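Long-range contacts in lipoxygenase (Cyanothece sp., PDB 5EK8), which is a non-heme iron lipoxygenase that probably adds molecular oxygen to a polyunsaturated fatty acid, incorporating both oxygen atoms into the one substrate: residues Glu484-Ser489 with Pro540-Asn545; Asn199-Ile204 with Ala226-Asn231; Leu304-Ile309 with Glu337-Ala342. One frame throughout, in Å; residues are numbered along the deposited sequence.

Overall arrangement
Followed from the N terminus, the three contacts come in series, so none nests in or crosses another. Interaction 2 is the first: it brings Ala226-Asn231, at the end of helix 221-227, back onto helix 188-214 and closes a short helical loop. Interaction 3 comes next, where the start of helix 337-377 returns to strand 303-313 of the six-stranded antiparallel sheet. Last, interaction 1 closes the loop between helix 482-495 and the approach to helix 549-574. The centres of interactions 2 and 3 lie 32 Å apart, whereas interaction 1 is 48 Å from the former, on the opposite side of the chain's centre, and 50 Å from the latter.

Interaction 1 (Glu484-Ser489 with Pro540-Asn545)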
ATOM      1  N   GLU A 484     -12.577  -8.798  19.831  1.00 52.44           N
ATOM      2  CA  GLU A 484     -11.505  -8.654  18.855  1.00 49.77           C
ATOM      3  C   GLU A 484     -11.722  -7.395  18.020  1.00 45.19           C
ATOM      4  O   GLU A 484     -10.781  -6.647  17.760  1.00 41.88           O
ATOM      5  CB  GLU A 484     -11.414  -9.893  17.953  1.00 48.42           C
ATOM      6  CG  GLU A 484     -10.942 -11.146  18.678  1.00 51.04           C
ATOM      7  CD  GLU A 484     -10.476 -12.243  17.733  1.00 56.87           C
ATOM      8  OE1 GLU A 484     -10.657 -12.095  16.506  1.00 60.80           O
ATOM      9  OE2 GLU A 484      -9.925 -13.257  18.219  1.00 54.41           O
ATOM     10  N   ILE A 485     -12.966  -7.155  17.615  1.00 44.72           N
ATOM     11  CA  ILE A 485     -13.289  -5.944  16.863  1.00 48.24           C
ATOM     12  C   ILE A 485     -12.997  -4.699  17.690  1.00 50.30           C
ATOM     13  O   ILE A 485     -12.512  -3.695  17.162  1.00 50.14           O
ATOM     14  CB  ILE A 485     -14.760  -5.916  16.414  1.00 47.29           C
ATOM     15  CG1 ILE A 485     -15.073  -7.144  15.553  1.00 50.13           C
ATOM     16  CG2 ILE A 485     -15.060  -4.626  15.665  1.00 33.82           C
ATOM     17  CD1 ILE A 485     -14.153  -7.314  14.354  1.00 47.15           C
ATOM     18  N   ARG A 486     -13.271  -4.767  18.989  1.00 49.15           N
ATOM     19  CA  ARG A 486     -12.980  -3.629  19.852  1.00 48.59           C
ATOM     20  C   ARG A 486     -11.480  -3.366  19.951  1.00 49.26           C
ATOM     21  O   ARG A 486     -11.045  -2.222  19.838  1.00 51.73           O
ATOM     22  CB  ARG A 486     -13.561  -3.828  21.252  1.00 53.37           C
ATOM     23  CG  ARG A 486     -13.360  -2.612  22.148  1.00 53.87           C
ATOM     24  CD  ARG A 486     -14.045  -2.744  23.498  1.00 59.11           C
ATOM     25  NE  ARG A 486     -13.906  -1.510  24.269  1.00 62.54           N
ATOM     26  CZ  ARG A 486     -14.555  -1.247  25.398  1.00 64.65           C
ATOM     27  NH1 ARG A 486     -15.403  -2.131  25.908  1.00 63.29           N
ATOM     28  NH2 ARG A 486     -14.357  -0.093  26.018  1.00 69.03           N
ATOM     29  N   ARG A 487     -10.691  -4.415  20.167  1.00 45.62           N
ATOM     30  CA  ARG A 487      -9.237  -4.260  20.260  1.00 48.87           C
ATOM     31  C   ARG A 487      -8.659  -3.730  18.951  1.00 52.31           C
ATOM     32  O   ARG A 487      -7.736  -2.910  18.948  1.00 56.59           O
ATOM     33  CB  ARG A 487      -8.578  -5.586  20.634  1.00 50.83           C
ATOM     34  CG  ARG A 487      -8.942  -6.056  22.029  1.00 59.39           C
ATOM     35  CD  ARG A 487      -8.531  -5.027  23.074  1.00 64.67           C
ATOM     36  NE  ARG A 487      -9.098  -5.330  24.383  1.00 72.95           N
ATOM     37  CZ  ARG A 487     -10.236  -4.816  24.837  1.00 79.94           C
ATOM     38  NH1 ARG A 487     -10.923  -3.966  24.087  1.00 81.65           N
ATOM     39  NH2 ARG A 487     -10.685  -5.148  26.040  1.00 82.98           N
ATOM     40  N   PHE A 488      -9.224  -4.211  17.849  1.00 48.30           N
ATOM     41  CA  PHE A 488      -8.911  -3.753  16.498  1.00 46.56           C
ATOM     42  C   PHE A 488      -9.130  -2.241  16.373  1.00 48.98           C
ATOM     43  O   PHE A 488      -8.220  -1.481  15.999  1.00 54.36           O
ATOM     44  CB  PHE A 488      -9.783  -4.534  15.502  1.00 43.54           C
ATOM     45  CG  PHE A 488      -9.643  -4.106  14.067  1.00 40.40           C
ATOM     46  CD1 PHE A 488      -8.446  -4.258  13.389  1.00 41.66           C
ATOM     47  CD2 PHE A 488     -10.733  -3.598  13.381  1.00 40.84           C
ATOM     48  CE1 PHE A 488      -8.331  -3.883  12.053  1.00 39.13           C
ATOM     49  CE2 PHE A 488     -10.624  -3.221  12.047  1.00 40.50           C
ATOM     50  CZ  PHE A 488      -9.421  -3.366  11.383  1.00 35.34           C
ATOM     51  N   SER A 489     -10.343  -1.818  16.715  1.00 43.43           N
ATOM     52  CA  SER A 489     -10.721  -0.412  16.702  1.00 48.78           C
ATOM     53  C   SER A 489      -9.773   0.439  17.552  1.00 52.54           C
ATOM     54  O   SER A 489      -9.270   1.475  17.104  1.00 50.13           O
ATOM     55  CB  SER A 489     -12.164  -0.265  17.197  1.00 51.00           C
ATOM     56  OG  SER A 489     -12.514   1.093  17.392  1.00 54.32           O
ATOM     57  N   PRO A 540     -13.291   5.591  15.847  1.00 47.39           N
ATOM     58  CA  PRO A 540     -13.504   4.255  16.418  1.00 46.37           C
ATOM     59  C   PRO A 540     -14.709   3.520  15.831  1.00 49.97           C
ATOM     60  O   PRO A 540     -15.777   4.105  15.656  1.00 51.26           O
ATOM     61  CB  PRO A 540     -13.729   4.546  17.902  1.00 41.45           C
ATOM     62  CG  PRO A 540     -14.260   5.934  17.930  1.00 39.35           C
ATOM     63  CD  PRO A 540     -13.553   6.658  16.830  1.00 41.43           C
ATOM     64  N   ILE A 541     -14.518   2.239  15.529  1.00 51.20           N
ATOM     65  CA  ILE A 541     -15.579   1.376  15.024  1.00 47.25           C
ATOM     66  C   ILE A 541     -16.535   1.018  16.156  1.00 48.04           C
ATOM     67  O   ILE A 541     -17.755   1.001  15.985  1.00 47.88           O
ATOM     68  CB  ILE A 541     -15.000   0.083  14.399  1.00 45.48           C
ATOM     69  CG1 ILE A 541     -14.160   0.419  13.161  1.00 45.35           C
ATOM     70  CG2 ILE A 541     -16.106  -0.909  14.062  1.00 43.23           C
ATOM     71  CD1 ILE A 541     -13.299  -0.725  12.676  1.00 42.97           C
ATOM     72  N   THR A 542     -15.966   0.740  17.323  1.00 45.94           N
ATOM     73  CA  THR A 542     -16.766   0.365  18.474  1.00 51.12           C
ATOM     74  C   THR A 542     -16.036   0.677  19.779  1.00 55.18           C
ATOM     75  O   THR A 542     -14.813   0.826  19.803  1.00 56.27           O
ATOM     76  CB  THR A 542     -17.127  -1.128  18.425  1.00 53.70           C
ATOM     77  OG1 THR A 542     -18.028  -1.444  19.497  1.00 54.45           O
ATOM     78  CG2 THR A 542     -15.873  -1.972  18.539  1.00 34.63           C
ATOM     79  N   ASN A 543     -16.798   0.793  20.861  1.00 58.52           N
ATOM     80  CA  ASN A 543     -16.226   0.990  22.187  1.00 60.27           C
ATOM     81  C   ASN A 543     -16.950   0.134  23.213  1.00 63.90           C
ATOM     82  O   ASN A 543     -16.926   0.426  24.406  1.00 67.61           O
ATOM     83  CB  ASN A 543     -16.283   2.465  22.597  1.00 56.45           C
ATOM     84  CG  ASN A 543     -15.055   3.248  22.148  1.00 52.51           C
ATOM     85  OD1 ASN A 543     -15.172   4.252  21.441  1.00 47.95           O
ATOM     86  ND2 ASN A 543     -13.869   2.791  22.560  1.00 50.22           N
ATOM     87  N   SER A 544     -17.605  -0.917  22.731  1.00 62.40           N
ATOM     88  CA  SER A 544     -18.324  -1.847  23.594  1.00 62.48           C
ATOM     89  C   SER A 544     -17.924  -3.291  23.292  1.00 67.83           C
ATOM     90  O   SER A 544     -17.349  -3.584  22.240  1.00 67.86           O
ATOM     91  CB  SER A 544     -19.835  -1.662  23.441  1.00 62.88           C
ATOM     92  OG  SER A 544     -20.172  -1.285  22.118  1.00 63.92           O
ATOM     93  N   ASN A 545     -18.228  -4.188  24.225  1.00 68.70           N
ATOM     94  CA  ASN A 545     -17.824  -5.582  24.108  1.00 65.35           C
ATOM     95  C   ASN A 545     -18.875  -6.431  23.402  1.00 62.91           C
ATOM     96  O   ASN A 545     -18.725  -7.648  23.278  1.00 63.07           O
ATOM     97  CB  ASN A 545     -17.521  -6.159  25.491  1.00 66.77           C
ATOM     98  CG  ASN A 545     -16.294  -5.529  26.129  1.00 66.62           C
ATOM     99  OD1 ASN A 545     -15.337  -5.163  25.442  1.00 62.58           O
ATOM    100  ND2 ASN A 545     -16.321  -5.393  27.451  1.00 69.67           N
TER
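Arg486 and Ser489, one turn apart on helix 482-495, face Thr542 and Pro540 of an irregular segment running past the helix in the reverse sense. The CA atoms of Arg486 and Thr542 are 5.7 Å apart, and those of Ser489 and Pro540 5.4 Å apart, so the backbones come close at these two points. Thr542 packs its methyl against the helix backbone, CG2 lying 3.6 Å from Arg486 CA.

Ser489 OG joins the two backbones from the helix side. It accepts a hydrogen bond from Ile541 N at 3.0 Å, with a bent angle of 133° at the hydrogen, and gives a weak one to Thr542 O at 3.3 Å. One hydroxyl thus spans two successive residues of the loop. Arg486, with CG anti to its own N (chi1 -176°) and an extended chain, lies along the far end of the loop, Asn543 O sitting over the centre of one guanidinium face. At the guanidinium edge NH1 makes a weak bond to Asn545 OD1 (3.1 Å), the amide plane being turned 43° from the guanidinium plane. The stronger partner of this group is Glu490, in a salt bridge to NE. Beneath the polar layer, Ile541 CD1 meets Phe488 CE2 obliquely at 3.7 Å, and Ile485 CG2 touches Ile541 CG2 at 4.2 Å, the two isoleucines crossing at about a right angle.

Phe488 also packs on Ala373 and Cys374 of helix 337-377, while Ile485 and Ile541 share Leu555 of helix 549-574. This is helix-to-loop packing in the helical body of a lipoxygenase, away from the metal: it lays the lead-in to helix 549-574, whose far end carries the iron-site residues His570 and Asn574, against helix 482-495.

Interaction 2 (Asn199-Ile204 with Ala226-Asn231); sequences NVLTPI and ADYPPN
Ile204 sets its CG2 methyl over the middle of the Tyr228 ring, a CH-pi contact with 3.8 Å from CG2 to the ring centroid and only 13° between that line and the ring normal. The tight part of the contact is built around this ring. Leu201, one turn earlier on helix 188-214, comes to the ring's edge near its plane, where Leu201 CD2 lies 3.8 Å from Tyr228 CD1. With Tyr228 CG anti to the carbonyl carbon (chi1 -69°), the ring reaches towards the helix, with Ile204 over one face and Leu201 at its edge. The same Ile204 CG2 also touches Asp227 CB, at 3.8 Å.

Packing thins at Pro229, which only brushes the helix, its CD being 4.4 Å from Leu201 CD2, and which is largely exposed to solvent. At the partly exposed margin the Asp227 carboxylate turns to two residues of the same helix 188-214, Lys207 in a salt bridge and His208 in a hydrogen bond. The helix itself is kinked here: Ile204 N, just after Pro203, makes only a weak bond to Leu201 O, at 3.2 Å.

Beyond the two segments, Tyr228 OH is hydrogen-bonded to Thr612 OG1 of helix 608-623. With an alanine in place of Tyr228, the Ile204 methyl would probably be left facing a gap and Thr612 without its phenolic mate.

Between the two segments the attraction is therefore apolar and CH-pi in kind, while polar groups at the periphery, Asp227 and the phenol oxygen, fasten the segment 226-231 to residues further along the helix and to a third helix.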
ATOM      1  N   ASN A 199      15.293  -9.176 -13.178  1.00 67.19           N
ATOM      2  CA  ASN A 199      16.399  -9.747 -13.945  1.00 70.31           C
ATOM      3  C   ASN A 199      16.334  -9.353 -15.420  1.00 67.04           C
ATOM      4  O   ASN A 199      17.365  -9.189 -16.070  1.00 67.87           O
ATOM      5  CB  ASN A 199      16.429 -11.269 -13.808  1.00 69.81           C
ATOM      6  CG  ASN A 199      17.829 -11.837 -13.963  1.00 68.74           C
ATOM      7  OD1 ASN A 199      18.811 -11.096 -14.035  1.00 70.64           O
ATOM      8  ND2 ASN A 199      17.928 -13.157 -14.004  1.00 67.60           N
ATOM      9  N   VAL A 200      15.124  -9.195 -15.948  1.00 60.22           N
ATOM     10  CA  VAL A 200      14.980  -8.684 -17.306  1.00 57.25           C
ATOM     11  C   VAL A 200      15.358  -7.201 -17.403  1.00 57.87           C
ATOM     12  O   VAL A 200      16.183  -6.820 -18.229  1.00 58.38           O
ATOM     13  CB  VAL A 200      13.543  -8.861 -17.829  1.00 54.25           C
ATOM     14  CG1 VAL A 200      13.392  -8.212 -19.198  1.00 50.68           C
ATOM     15  CG2 VAL A 200      13.170 -10.331 -17.880  1.00 52.97           C
ATOM     16  N   LEU A 201      14.767  -6.371 -16.547  1.00 59.89           N
ATOM     17  CA  LEU A 201      14.866  -4.916 -16.705  1.00 55.95           C
ATOM     18  C   LEU A 201      16.145  -4.257 -16.158  1.00 57.30           C
ATOM     19  O   LEU A 201      16.575  -3.223 -16.666  1.00 54.47           O
ATOM     20  CB  LEU A 201      13.646  -4.257 -16.054  1.00 52.20           C
ATOM     21  CG  LEU A 201      12.339  -4.324 -16.847  1.00 48.99           C
ATOM     22  CD1 LEU A 201      11.135  -3.955 -15.985  1.00 45.97           C
ATOM     23  CD2 LEU A 201      12.434  -3.409 -18.051  1.00 49.70           C
ATOM     24  N   THR A 202      16.747  -4.846 -15.130  1.00 58.76           N
ATOM     25  CA  THR A 202      17.891  -4.230 -14.450  1.00 56.33           C
ATOM     26  C   THR A 202      19.170  -4.091 -15.293  1.00 57.22           C
ATOM     27  O   THR A 202      19.856  -3.077 -15.175  1.00 59.65           O
ATOM     28  CB  THR A 202      18.239  -4.999 -13.157  1.00 52.35           C
ATOM     29  OG1 THR A 202      17.087  -5.046 -12.310  1.00 51.76           O
ATOM     30  CG2 THR A 202      19.374  -4.325 -12.403  1.00 50.69           C
ATOM     31  N   PRO A 203      19.505  -5.091 -16.136  1.00 57.41           N
ATOM     32  CA  PRO A 203      20.711  -4.892 -16.956  1.00 53.38           C
ATOM     33  C   PRO A 203      20.638  -3.670 -17.871  1.00 50.52           C
ATOM     34  O   PRO A 203      21.679  -3.113 -18.232  1.00 50.91           O
ATOM     35  CB  PRO A 203      20.783  -6.175 -17.782  1.00 49.57           C
ATOM     36  CG  PRO A 203      20.129  -7.187 -16.931  1.00 52.44           C
ATOM     37  CD  PRO A 203      18.999  -6.472 -16.259  1.00 55.43           C
ATOM     38  N   ILE A 204      19.422  -3.260 -18.225  1.00 43.98           N
ATOM     39  CA  ILE A 204      19.208  -2.069 -19.040  1.00 49.71           C
ATOM     40  C   ILE A 204      19.588  -0.818 -18.252  1.00 60.19           C
ATOM     41  O   ILE A 204      20.428  -0.017 -18.680  1.00 68.43           O
ATOM     42  CB  ILE A 204      17.735  -1.957 -19.506  1.00 43.75           C
ATOM     43  CG1 ILE A 204      17.231  -3.290 -20.064  1.00 45.17           C
ATOM     44  CG2 ILE A 204      17.581  -0.862 -20.540  1.00 42.09           C
ATOM     45  CD1 ILE A 204      17.947  -3.749 -21.320  1.00 52.74           C
ATOM     46  N   ALA A 226      14.303   3.657 -26.257  1.00 47.82           N
ATOM     47  CA  ALA A 226      14.390   2.500 -27.144  1.00 48.84           C
ATOM     48  C   ALA A 226      14.773   1.226 -26.400  1.00 50.15           C
ATOM     49  O   ALA A 226      14.208   0.161 -26.655  1.00 51.11           O
ATOM     50  CB  ALA A 226      15.389   2.766 -28.259  1.00 44.31           C
ATOM     51  N   ASP A 227      15.728   1.341 -25.480  1.00 47.06           N
ATOM     52  CA  ASP A 227      16.263   0.169 -24.791  1.00 47.88           C
ATOM     53  C   ASP A 227      15.263  -0.470 -23.819  1.00 51.74           C
ATOM     54  O   ASP A 227      15.424  -1.633 -23.437  1.00 52.96           O
ATOM     55  CB  ASP A 227      17.556   0.529 -24.057  1.00 47.50           C
ATOM     56  CG  ASP A 227      18.746   0.636 -24.999  1.00 54.68           C
ATOM     57  OD1 ASP A 227      18.582   0.340 -26.201  1.00 58.41           O
ATOM     58  OD2 ASP A 227      19.849   1.006 -24.541  1.00 57.28           O
ATOM     59  N   TYR A 228      14.241   0.282 -23.421  1.00 51.20           N
ATOM     60  CA  TYR A 228      13.131  -0.287 -22.659  1.00 50.15           C
ATOM     61  C   TYR A 228      11.965  -0.577 -23.596  1.00 46.83           C
ATOM     62  O   TYR A 228      11.856   0.040 -24.652  1.00 50.73           O
ATOM     63  CB  TYR A 228      12.673   0.654 -21.540  1.00 52.98           C
ATOM     64  CG  TYR A 228      13.644   0.823 -20.392  1.00 55.87           C
ATOM     65  CD1 TYR A 228      13.767  -0.147 -19.408  1.00 56.31           C
ATOM     66  CD2 TYR A 228      14.414   1.972 -20.278  1.00 60.70           C
ATOM     67  CE1 TYR A 228      14.647   0.016 -18.352  1.00 59.71           C
ATOM     68  CE2 TYR A 228      15.297   2.144 -19.226  1.00 61.40           C
ATOM     69  CZ  TYR A 228      15.411   1.165 -18.267  1.00 60.77           C
ATOM     70  OH  TYR A 228      16.289   1.338 -17.223  1.00 59.41           O
ATOM     71  N   PRO A 229      11.102  -1.534 -23.226  1.00 43.85           N
ATOM     72  CA  PRO A 229       9.887  -1.775 -24.014  1.00 43.48           C
ATOM     73  C   PRO A 229       8.995  -0.540 -24.082  1.00 48.37           C
ATOM     74  O   PRO A 229       9.087   0.317 -23.212  1.00 52.66           O
ATOM     75  CB  PRO A 229       9.191  -2.922 -23.265  1.00 38.61           C
ATOM     76  CG  PRO A 229       9.909  -3.062 -21.969  1.00 41.75           C
ATOM     77  CD  PRO A 229      11.294  -2.559 -22.190  1.00 43.09           C
ATOM     78  N   PRO A 230       8.144  -0.441 -25.113  1.00 52.27           N
ATOM     79  CA  PRO A 230       7.253   0.717 -25.233  1.00 53.12           C
ATOM     80  C   PRO A 230       6.132   0.690 -24.200  1.00 50.99           C
ATOM     81  O   PRO A 230       5.872  -0.357 -23.610  1.00 50.86           O
ATOM     82  CB  PRO A 230       6.691   0.575 -26.650  1.00 56.47           C
ATOM     83  CG  PRO A 230       6.728  -0.890 -26.912  1.00 56.24           C
ATOM     84  CD  PRO A 230       7.976  -1.386 -26.232  1.00 53.15           C
ATOM     85  N   ASN A 231       5.485   1.832 -23.987  1.00 50.46           N
ATOM     86  CA  ASN A 231       4.344   1.910 -23.081  1.00 46.02           C
ATOM     87  C   ASN A 231       3.092   2.237 -23.867  1.00 45.25           C
ATOM     88  O   ASN A 231       3.121   2.272 -25.095  1.00 43.27           O
ATOM     89  CB  ASN A 231       4.564   2.958 -21.989  1.00 44.90           C
ATOM     90  CG  ASN A 231       4.332   4.370 -22.488  1.00 48.68           C
ATOM     91  OD1 ASN A 231       4.787   4.741 -23.570  1.00 45.56           O
ATOM     92  ND2 ASN A 231       3.608   5.164 -21.704  1.00 51.48           N
TER

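Interaction 3 (Leu304-Ile309 with Glu337-Ala342); sequences LFPTMI and EKWLQA
Pro306 and Ile309 both touch the indole of Trp339 although they stand three residues apart on one strand, and a classic beta bulge lies between them. Thr307 and Met308 both pair with Tyr296 of strand 291-300, and both direct their CB atoms away from the helix. The extra residue shifts the alternation, so that Pro306 before the bulge and Ile309 after it point to the same side.

Two of the strand's contacts reach the edge of the six-membered ring. Pro306 CB lies near the indole plane, 3.9 Å from Trp339 CZ2, and the carbonyl carbon of Met308 lies at the edge too, 4.0 Å from Trp339 CZ3. Ile309 comes in obliquely, its CG1 3.5 Å from Trp339 CZ3 and its CD1 close by, its chain crossing that of the tryptophan at about a right angle. The indole is brought there by a first torsion of 173°, which puts CG anti to the backbone N and carries the ring outward from the helix to the strand.

Strand and helix segments run nearly perpendicular, at 84°, with their axes 9.4 Å apart at closest approach. The backbones stay apart, the nearest CA pair, Ile309 and Ala342, being 6.6 Å apart, and the long indole bridges the distance to Pro306. Ile309 CG2 faces Ala342 CB at 4.2 Å.

The polar corner of the indole is satisfied by a third element, Trp339 NE1 bonding to Asp247 OD2. That aspartate opens helix 247-256, whose Val251 and Phe250 also cover Pro306 and Ile309 respectively. Tyr331 of edge strand 329-331 also touches Trp339 and Ala342 and pairs through its backbone with Ile309, so the start of helix 337-377 sits where the sheet margin meets helix 247-256.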
ATOM      1  N   LEU A 304     -15.879  16.925 -21.715  1.00 64.07           N
ATOM      2  CA  LEU A 304     -15.027  17.906 -21.054  1.00 58.57           C
ATOM      3  C   LEU A 304     -13.924  18.398 -21.984  1.00 53.41           C
ATOM      4  O   LEU A 304     -13.111  17.611 -22.461  1.00 56.32           O
ATOM      5  CB  LEU A 304     -14.413  17.316 -19.782  1.00 59.10           C
ATOM      6  CG  LEU A 304     -15.228  17.389 -18.492  1.00 57.47           C
ATOM      7  CD1 LEU A 304     -14.511  16.643 -17.385  1.00 55.90           C
ATOM      8  CD2 LEU A 304     -15.468  18.842 -18.097  1.00 58.00           C
ATOM      9  N   PHE A 305     -13.904  19.702 -22.238  1.00 47.54           N
ATOM     10  CA  PHE A 305     -12.863  20.318 -23.050  1.00 48.77           C
ATOM     11  C   PHE A 305     -12.012  21.238 -22.184  1.00 53.14           C
ATOM     12  O   PHE A 305     -12.543  21.938 -21.324  1.00 59.08           O
ATOM     13  CB  PHE A 305     -13.475  21.112 -24.211  1.00 49.59           C
ATOM     14  CG  PHE A 305     -14.503  20.348 -24.998  1.00 51.23           C
ATOM     15  CD1 PHE A 305     -14.136  19.625 -26.124  1.00 46.52           C
ATOM     16  CD2 PHE A 305     -15.835  20.352 -24.614  1.00 51.47           C
ATOM     17  CE1 PHE A 305     -15.077  18.921 -26.848  1.00 42.71           C
ATOM     18  CE2 PHE A 305     -16.778  19.650 -25.332  1.00 51.70           C
ATOM     19  CZ  PHE A 305     -16.400  18.933 -26.453  1.00 45.91           C
ATOM     20  N   PRO A 306     -10.691  21.256 -22.415  1.00 52.40           N
ATOM     21  CA  PRO A 306      -9.824  22.162 -21.652  1.00 51.17           C
ATOM     22  C   PRO A 306      -9.932  23.599 -22.153  1.00 52.88           C
ATOM     23  O   PRO A 306      -9.801  23.837 -23.351  1.00 56.05           O
ATOM     24  CB  PRO A 306      -8.428  21.593 -21.895  1.00 51.89           C
ATOM     25  CG  PRO A 306      -8.520  20.953 -23.248  1.00 52.87           C
ATOM     26  CD  PRO A 306      -9.939  20.461 -23.402  1.00 53.30           C
ATOM     27  N   THR A 307     -10.180  24.543 -21.252  1.00 53.71           N
ATOM     28  CA  THR A 307     -10.338  25.938 -21.646  1.00 54.11           C
ATOM     29  C   THR A 307      -9.041  26.730 -21.491  1.00 49.34           C
ATOM     30  O   THR A 307      -8.692  27.528 -22.361  1.00 47.49           O
ATOM     31  CB  THR A 307     -11.442  26.617 -20.839  1.00 62.08           C
ATOM     32  OG1 THR A 307     -11.098  26.593 -19.449  1.00 67.85           O
ATOM     33  CG2 THR A 307     -12.751  25.883 -21.039  1.00 65.66           C
ATOM     34  N   MET A 308      -8.338  26.520 -20.381  1.00 46.72           N
ATOM     35  CA  MET A 308      -7.009  27.104 -20.206  1.00 49.84           C
ATOM     36  C   MET A 308      -6.189  26.362 -19.160  1.00 46.67           C
ATOM     37  O   MET A 308      -6.693  25.501 -18.455  1.00 47.91           O
ATOM     38  CB  MET A 308      -7.101  28.586 -19.825  1.00 54.00           C
ATOM     39  CG  MET A 308      -7.669  28.860 -18.441  1.00 56.07           C
ATOM     40  SD  MET A 308      -7.561  30.614 -18.010  1.00 58.03           S
ATOM     41  CE  MET A 308      -8.535  31.367 -19.314  1.00 36.98           C
ATOM     42  N   ILE A 309      -4.908  26.695 -19.095  1.00 42.58           N
ATOM     43  CA  ILE A 309      -4.004  26.178 -18.084  1.00 41.46           C
ATOM     44  C   ILE A 309      -3.155  27.349 -17.651  1.00 46.58           C
ATOM     45  O   ILE A 309      -2.530  28.015 -18.480  1.00 50.62           O
ATOM     46  CB  ILE A 309      -3.092  25.031 -18.602  1.00 38.96           C
ATOM     47  CG1 ILE A 309      -3.913  23.815 -19.038  1.00 38.62           C
ATOM     48  CG2 ILE A 309      -2.075  24.618 -17.539  1.00 32.51           C
ATOM     49  CD1 ILE A 309      -3.073  22.703 -19.603  1.00 40.67           C
ATOM     50  N   GLU A 337       2.456  25.599 -29.308  1.00 54.52           N
ATOM     51  CA  GLU A 337       3.446  24.769 -28.643  1.00 57.70           C
ATOM     52  C   GLU A 337       3.544  25.123 -27.166  1.00 58.60           C
ATOM     53  O   GLU A 337       3.899  24.276 -26.354  1.00 61.92           O
ATOM     54  CB  GLU A 337       4.820  24.891 -29.319  1.00 61.50           C
ATOM     55  CG  GLU A 337       5.687  26.047 -28.849  1.00 65.08           C
ATOM     56  CD  GLU A 337       5.333  27.361 -29.521  1.00 72.72           C
ATOM     57  OE1 GLU A 337       4.308  27.410 -30.235  1.00 77.48           O
ATOM     58  OE2 GLU A 337       6.091  28.341 -29.344  1.00 75.22           O
ATOM     59  N   LYS A 338       3.222  26.363 -26.810  1.00 54.49           N
ATOM     60  CA  LYS A 338       3.221  26.740 -25.403  1.00 50.88           C
ATOM     61  C   LYS A 338       2.006  26.131 -24.717  1.00 49.89           C
ATOM     62  O   LYS A 338       2.034  25.849 -23.516  1.00 52.55           O
ATOM     63  CB  LYS A 338       3.263  28.261 -25.235  1.00 50.17           C
ATOM     64  CG  LYS A 338       4.662  28.824 -25.466  1.00 55.54           C
ATOM     65  CD  LYS A 338       4.880  30.165 -24.794  1.00 59.89           C
ATOM     66  CE  LYS A 338       6.344  30.333 -24.392  1.00 63.54           C
ATOM     67  NZ  LYS A 338       7.276  29.794 -25.428  1.00 67.32           N
ATOM     68  N   TRP A 339       0.952  25.899 -25.492  1.00 49.66           N
ATOM     69  CA  TRP A 339      -0.185  25.127 -25.008  1.00 47.82           C
ATOM     70  C   TRP A 339       0.234  23.678 -24.741  1.00 49.77           C
ATOM     71  O   TRP A 339      -0.031  23.133 -23.663  1.00 53.49           O
ATOM     72  CB  TRP A 339      -1.343  25.181 -26.008  1.00 44.18           C
ATOM     73  CG  TRP A 339      -2.484  24.272 -25.664  1.00 45.82           C
ATOM     74  CD1 TRP A 339      -2.956  23.236 -26.411  1.00 47.79           C
ATOM     75  CD2 TRP A 339      -3.293  24.312 -24.479  1.00 48.87           C
ATOM     76  NE1 TRP A 339      -4.012  22.633 -25.773  1.00 49.30           N
ATOM     77  CE2 TRP A 339      -4.237  23.272 -24.582  1.00 48.13           C
ATOM     78  CE3 TRP A 339      -3.313  25.128 -23.344  1.00 55.49           C
ATOM     79  CZ2 TRP A 339      -5.189  23.027 -23.596  1.00 50.24           C
ATOM     80  CZ3 TRP A 339      -4.258  24.883 -22.363  1.00 56.02           C
ATOM     81  CH2 TRP A 339      -5.182  23.840 -22.496  1.00 55.07           C
ATOM     82  N   LEU A 340       0.900  23.063 -25.719  1.00 42.52           N
ATOM     83  CA  LEU A 340       1.377  21.685 -25.556  1.00 46.01           C
ATOM     84  C   LEU A 340       2.324  21.529 -24.356  1.00 47.87           C
ATOM     85  O   LEU A 340       2.227  20.569 -23.574  1.00 48.63           O
ATOM     86  CB  LEU A 340       2.077  21.213 -26.834  1.00 45.09           C
ATOM     87  CG  LEU A 340       1.174  20.992 -28.051  1.00 42.32           C
ATOM     88  CD1 LEU A 340       1.971  21.074 -29.344  1.00 35.53           C
ATOM     89  CD2 LEU A 340       0.457  19.659 -27.937  1.00 37.34           C
ATOM     90  N   GLN A 341       3.234  22.487 -24.214  1.00 49.36           N
ATOM     91  CA  GLN A 341       4.196  22.499 -23.115  1.00 51.38           C
ATOM     92  C   GLN A 341       3.500  22.700 -21.765  1.00 49.11           C
ATOM     93  O   GLN A 341       3.884  22.089 -20.761  1.00 47.17           O
ATOM     94  CB  GLN A 341       5.251  23.584 -23.355  1.00 51.36           C
ATOM     95  CG  GLN A 341       6.206  23.249 -24.497  1.00 53.53           C
ATOM     96  CD  GLN A 341       6.823  24.479 -25.140  1.00 57.46           C
ATOM     97  OE1 GLN A 341       6.651  25.601 -24.665  1.00 56.83           O
ATOM     98  NE2 GLN A 341       7.538  24.272 -26.238  1.00 64.72           N
ATOM     99  N   ALA A 342       2.469  23.543 -21.750  1.00 45.82           N
ATOM    100  CA  ALA A 342       1.642  23.703 -20.557  1.00 44.15           C
ATOM    101  C   ALA A 342       0.995  22.372 -20.173  1.00 45.95           C
ATOM    102  O   ALA A 342       0.996  21.984 -18.998  1.00 43.91           O
ATOM    103  CB  ALA A 342       0.577  24.768 -20.778  1.00 39.80           C
TER